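Local coordinates for fatty acid/retinol binding protein protein 7, isoform A, confirmed BY transcript evidence (Caenorhabditis elegans, PDB 2W9Y) that probably binds and carries fatty acids, such as oleic acid, and retinoids, as a member of the nematode fatty-acid and retinol-binding family, at residues Phe15-Gln20 with Met94-Leu99. Numbering follows the deposited sequence. Where two conformers were deposited one is given.
Sequences FFPTEQ and MVTTTL
The segment leading into helix 18-26, with P17 as N-cap, packs against the middle of helix 82-104, close to the centre of this all-helical lipid-binding fold. F16 and V95 form its hub: methyl CG1 of V95 sits over the middle of the F16 ring, 3.6 Å from the centroid and 9° off the ring normal, a CH-pi contact made almost straight down. CG1 anti to the backbone N of V95 (chi1 177°) puts this methyl over the ring; V95 CG2 lies 3.7 Å from the carbonyl oxygen F15 O. One helical turn on, T98 CG2 meets the ring edge of F16, 3.9 Å from CZ. P17 rests the CD of its ring against both V95 methyls, CG1 and CG2, 4.0 Å from each. Towards helix 111-121, M94 bends back so that its CE touches F15 CB at 3.6 Å, the two side chains crossing at about a right angle. On the opposite flank Q20 CG touches both V95 CG1 (3.8 Å) and L99 CD2 (3.9 Å), while Q20 NE2 hydrogen-bonds N73 OD1 and donates to a water that in turn makes a weak bond to T96 OG1. An alanine in place of F16 would probably leave V95 CG1 and T98 CG2 without the ring they pack on, opening a gap beside V95. Direct attachment of the two segments thus rests mainly on apolar atoms, while the amide of buried Q20 finds its main polar partner, N73, outside both.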
loop_
_atom_site.group_PDB
_atom_site.type_symbol
_atom_site.label_atom_id
_atom_site.label_comp_id
_atom_site.label_asym_id
_atom_site.label_seq_id
_atom_site.Cartn_x
_atom_site.Cartn_y
_atom_site.Cartn_z
ATOM N N PHE A 15 8.430 2.779 1.531
ATOM C CA PHE A 15 7.207 3.561 1.353
ATOM C C PHE A 15 5.914 2.916 1.934
ATOM O O PHE A 15 4.862 3.538 1.911
ATOM C CB PHE A 15 6.965 3.835 -0.158
ATOM C CG PHE A 15 7.931 4.786 -0.710
ATOM C CD1 PHE A 15 7.862 6.135 -0.357
ATOM C CD2 PHE A 15 8.963 4.357 -1.509
ATOM C CE1 PHE A 15 8.823 7.048 -0.825
ATOM C CE2 PHE A 15 9.882 5.270 -2.046
ATOM C CZ PHE A 15 9.825 6.592 -1.702
ATOM N N PHE A 16 5.981 1.669 2.398
ATOM C CA PHE A 16 4.769 0.957 2.829
ATOM C C PHE A 16 4.218 1.559 4.154
ATOM O O PHE A 16 4.960 1.639 5.112
ATOM C CB PHE A 16 5.053 -0.571 3.061
ATOM C CG PHE A 16 4.719 -1.432 1.859
ATOM C CD1 PHE A 16 5.400 -1.285 0.624
ATOM C CD2 PHE A 16 3.687 -2.336 1.931
ATOM C CE1 PHE A 16 5.041 -2.055 -0.481
ATOM C CE2 PHE A 16 3.336 -3.118 0.857
ATOM C CZ PHE A 16 4.002 -2.979 -0.361
ATOM N N PRO A 17 2.951 1.995 4.175
ATOM C CA PRO A 17 2.366 2.303 5.519
ATOM C C PRO A 17 2.318 1.071 6.405
ATOM O O PRO A 17 2.258 -0.056 5.912
ATOM C CB PRO A 17 0.944 2.759 5.203
ATOM C CG PRO A 17 1.013 3.275 3.707
ATOM C CD PRO A 17 1.973 2.278 3.071
ATOM N N THR A 18 2.376 1.294 7.713
ATOM C CA THR A 18 2.338 0.229 8.731
ATOM C C THR A 18 1.148 -0.689 8.542
ATOM O O THR A 18 1.301 -1.970 8.596
ATOM C CB THR A 18 2.423 0.795 10.166
ATOM O OG1 THR A 18 3.754 1.360 10.323
ATOM C CG2 THR A 18 2.292 -0.372 11.207
ATOM N N GLU A 19 -0.002 -0.073 8.244
ATOM C CA GLU A 19 -1.199 -0.866 8.133
ATOM C C GLU A 19 -1.141 -1.873 6.952
ATOM O O GLU A 19 -1.609 -3.006 7.110
ATOM C CB GLU A 19 -2.467 -0.008 8.091
ATOM C CG GLU A 19 -2.449 1.124 6.993
ATOM C CD GLU A 19 -1.915 2.481 7.509
ATOM O OE1 GLU A 19 -2.398 3.561 7.000
ATOM O OE2 GLU A 19 -1.010 2.496 8.387
ATOM N N GLN A 20 -0.547 -1.499 5.815
ATOM C CA GLN A 20 -0.365 -2.469 4.717
ATOM C C GLN A 20 0.530 -3.615 5.159
ATOM O O GLN A 20 0.229 -4.748 4.833
ATOM C CB GLN A 20 0.208 -1.845 3.420
ATOM C CG GLN A 20 -0.868 -1.447 2.338
ATOM C CD GLN A 20 -1.460 -0.048 2.601
ATOM O OE1 GLN A 20 -1.185 0.596 3.613
ATOM N NE2 GLN A 20 -2.278 0.406 1.693
ATOM N N MET A 94 1.571 3.191 -5.773
ATOM C CA MET A 94 2.735 2.303 -5.860
ATOM C C MET A 94 2.586 1.113 -4.900
ATOM O O MET A 94 2.735 -0.062 -5.301
ATOM C CB MET A 94 4.041 3.068 -5.576
ATOM C CG MET A 94 5.304 2.305 -5.907
ATOM S SD MET A 94 5.881 1.123 -4.628
ATOM C CE MET A 94 6.388 2.239 -3.287
ATOM N N VAL A 95 2.270 1.412 -3.633
ATOM C CA VAL A 95 2.117 0.358 -2.628
ATOM C C VAL A 95 1.033 -0.658 -2.957
ATOM O O VAL A 95 1.236 -1.916 -2.788
ATOM C CB VAL A 95 1.826 1.019 -1.248
ATOM C CG1 VAL A 95 1.586 -0.029 -0.217
ATOM C CG2 VAL A 95 3.034 1.899 -0.818
ATOM N N THR A 96 -0.084 -0.161 -3.475
ATOM C CA THR A 96 -1.230 -1.021 -3.811
ATOM C C THR A 96 -0.831 -1.974 -4.913
ATOM O O THR A 96 -0.972 -3.192 -4.764
ATOM C CB THR A 96 -2.417 -0.207 -4.302
ATOM O OG1 THR A 96 -2.878 0.664 -3.262
ATOM C CG2 THR A 96 -3.544 -1.121 -4.744
ATOM N N THR A 97 -0.301 -1.414 -6.002
ATOM C CA THR A 97 0.170 -2.204 -7.186
ATOM C C THR A 97 1.161 -3.291 -6.740
ATOM O O THR A 97 1.064 -4.467 -7.129
ATOM C CB THR A 97 0.926 -1.308 -8.179
ATOM O OG1 THR A 97 0.016 -0.369 -8.721
ATOM C CG2 THR A 97 1.435 -2.116 -9.350
ATOM N N THR A 98 2.121 -2.913 -5.903
ATOM C CA THR A 98 3.060 -3.880 -5.399
ATOM C C THR A 98 2.451 -5.029 -4.658
ATOM O O THR A 98 2.821 -6.201 -4.886
ATOM C CB THR A 98 4.060 -3.172 -4.430
ATOM O OG1 THR A 98 4.755 -2.161 -5.159
ATOM C CG2 THR A 98 5.081 -4.128 -3.890
ATOM N N LEU A 99 1.574 -4.713 -3.716
ATOM C CA LEU A 99 0.973 -5.730 -2.890
ATOM C C LEU A 99 0.118 -6.649 -3.734
ATOM O O LEU A 99 0.126 -7.877 -3.534
ATOM C CB LEU A 99 0.126 -5.105 -1.796
ATOM C CG LEU A 99 -0.241 -5.922 -0.545
ATOM C CD1 LEU A 99 0.936 -6.758 0.019
ATOM C CD2 LEU A 99 -0.752 -4.948 0.545
HETATM O O HOH W 1 -3.335 -1.318 -0.647
#